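Local structure of pectate lyase (Pectobacterium carotovorum, 4U49) at residues 185-190 with 207-212. The protein probably cleaves polygalacturonate and methyl-esterified pectins within the chain by calcium-dependent beta-elimination, giving oligosaccharides with unsaturated non-reducing ends. Sequence-based numbering, arbitrary orientation.
Sequences CRIENV and MTIVGG
Ile187 sits in register with Ile209 on two parallel strands, 185-188 and 207-210. Four backbone hydrogen bonds join the strands. Ile187 N gives to Thr208 O at 2.8 Å, and Val210 N gives to Ile187 O at 2.9 Å. Thr208 N to Cys185 O and Asn189 N to Val210 O complete the ladder. The tight side is the buried face of Cys185, Ile187, Met207 and Ile209. There Ile187 CD1 lies across the Met207 thioether, 3.9 Å from SD. Met207 CG stands anti to its own N (chi1 -177°), which carries CG and SD to that methyl. Ala200 touches both side chains, and Cys185 is disulfide-bonded to Cys180.

On the other face Thr208 is buried, but Arg186, Glu188 and Val210 are partly exposed. Thr208 CG2 lies over one guanidinium face of Arg186, offset toward the rim near NH1. Arg186 NH2 reaches Val210 CG2 at 3.6 Å. Glu188 OE2 takes Arg186 NE at 3.0 Å, in the guanidinium plane, in a salt bridge that helps fix the group's rotation. Glu188 CG runs alongside Val210.

At the corner, a water accepts from Val190 N and donates to Ile187 O and Gly211 O. Asn189 turns away, hydrogen-bonded to Ser38 and Asn166. Stacked parallel strands that turn together at a corner are typical of successive coils in the pectate lyase right-handed parallel beta-helix.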
loop_
_atom_site.group_PDB
_atom_site.type_symbol
_atom_site.label_atom_id
_atom_site.label_comp_id
_atom_site.label_asym_id
_atom_site.label_seq_id
_atom_site.Cartn_x
_atom_site.Cartn_y
_atom_site.Cartn_z
ATOM N N CYS A 185 -3.867 2.697 -13.341
ATOM C CA CYS A 185 -3.827 3.681 -12.265
ATOM C C CYS A 185 -2.576 3.530 -11.415
ATOM O O CYS A 185 -2.081 2.421 -11.209
ATOM C CB CYS A 185 -5.063 3.562 -11.373
ATOM S SG CYS A 185 -6.630 3.624 -12.265
ATOM N N ARG A 186 -2.073 4.656 -10.920
ATOM C CA ARG A 186 -0.969 4.647 -9.971
ATOM C C ARG A 186 -1.359 5.410 -8.713
ATOM O O ARG A 186 -2.016 6.450 -8.778
ATOM C CB ARG A 186 0.293 5.250 -10.587
ATOM C CG ARG A 186 0.779 4.528 -11.829
ATOM C CD ARG A 186 2.046 5.174 -12.383
ATOM N NE ARG A 186 3.228 4.860 -11.586
ATOM C CZ ARG A 186 3.942 3.748 -11.724
ATOM N NH1 ARG A 186 3.584 2.835 -12.617
ATOM N NH2 ARG A 186 5.003 3.539 -10.962
ATOM N N ILE A 187 -0.959 4.867 -7.570
ATOM C CA ILE A 187 -1.272 5.435 -6.267
ATOM C C ILE A 187 0.041 5.612 -5.516
ATOM O O ILE A 187 0.560 4.666 -4.916
ATOM C CB ILE A 187 -2.243 4.530 -5.477
ATOM C CG1 ILE A 187 -3.564 4.381 -6.240
ATOM C CG2 ILE A 187 -2.498 5.084 -4.086
ATOM C CD1 ILE A 187 -4.485 3.313 -5.675
ATOM N N GLU A 188 0.588 6.823 -5.569
ATOM C CA GLU A 188 1.957 7.052 -5.118
ATOM C C GLU A 188 2.030 7.895 -3.852
ATOM O O GLU A 188 1.506 8.997 -3.807
ATOM C CB GLU A 188 2.770 7.719 -6.232
ATOM C CG GLU A 188 2.691 6.987 -7.563
ATOM C CD GLU A 188 3.563 7.613 -8.634
ATOM O OE1 GLU A 188 4.456 8.413 -8.285
ATOM O OE2 GLU A 188 3.356 7.304 -9.826
ATOM N N ASN A 189 2.682 7.361 -2.825
ATOM C CA ASN A 189 2.846 8.070 -1.559
ATOM C C ASN A 189 1.518 8.545 -0.979
ATOM O O ASN A 189 1.284 9.742 -0.806
ATOM C CB ASN A 189 3.792 9.261 -1.727
ATOM C CG ASN A 189 4.179 9.884 -0.401
ATOM O OD1 ASN A 189 4.172 9.218 0.636
ATOM N ND2 ASN A 189 4.506 11.170 -0.423
ATOM N N VAL A 190 0.638 7.593 -0.703
ATOM C CA VAL A 190 -0.599 7.884 -0.000
ATOM C C VAL A 190 -0.510 7.298 1.399
ATOM O O VAL A 190 -0.019 6.187 1.579
ATOM C CB VAL A 190 -1.823 7.319 -0.747
ATOM C CG1 VAL A 190 -3.099 7.472 0.085
ATOM C CG2 VAL A 190 -1.969 8.012 -2.086
ATOM N N MET A 207 -3.413 -1.559 -11.419
ATOM C CA MET A 207 -3.369 -0.586 -10.335
ATOM C C MET A 207 -2.057 -0.757 -9.584
ATOM O O MET A 207 -1.794 -1.816 -9.010
ATOM C CB MET A 207 -4.555 -0.754 -9.384
ATOM C CG MET A 207 -4.609 0.286 -8.273
ATOM S SD MET A 207 -5.998 0.032 -7.148
ATOM C CE MET A 207 -5.425 -1.376 -6.197
ATOM N N THR A 208 -1.234 0.285 -9.598
ATOM C CA THR A 208 0.096 0.213 -9.006
ATOM C C THR A 208 0.220 1.116 -7.788
ATOM O O THR A 208 0.063 2.331 -7.887
ATOM C CB THR A 208 1.183 0.604 -10.027
ATOM O OG1 THR A 208 1.084 -0.238 -11.182
ATOM C CG2 THR A 208 2.565 0.463 -9.411
ATOM N N ILE A 209 0.502 0.512 -6.638
ATOM C CA ILE A 209 0.718 1.262 -5.408
ATOM C C ILE A 209 2.214 1.458 -5.175
ATOM O O ILE A 209 2.966 0.491 -5.096
ATOM C CB ILE A 209 0.090 0.542 -4.200
ATOM C CG1 ILE A 209 -1.428 0.443 -4.378
ATOM C CG2 ILE A 209 0.441 1.262 -2.904
ATOM C CD1 ILE A 209 -2.143 -0.194 -3.210
ATOM N N VAL A 210 2.642 2.712 -5.072
ATOM C CA VAL A 210 4.065 3.014 -4.946
ATOM C C VAL A 210 4.354 3.695 -3.619
ATOM O O VAL A 210 3.983 4.850 -3.412
ATOM C CB VAL A 210 4.558 3.910 -6.096
ATOM C CG1 VAL A 210 6.074 4.002 -6.072
ATOM C CG2 VAL A 210 4.079 3.362 -7.436
ATOM N N GLY A 211 5.023 2.977 -2.724
ATOM C CA GLY A 211 5.217 3.460 -1.372
ATOM C C GLY A 211 3.875 3.617 -0.680
ATOM O O GLY A 211 2.893 2.974 -1.052
ATOM N N GLY A 212 3.829 4.483 0.322
ATOM C CA GLY A 212 2.601 4.707 1.057
ATOM C C GLY A 212 2.588 3.939 2.360
ATOM O O GLY A 212 3.366 3.002 2.549
HETATM O O HOH W 1 -0.556 0.872 -13.018
HETATM O O HOH W 2 0.961 4.847 -1.953
#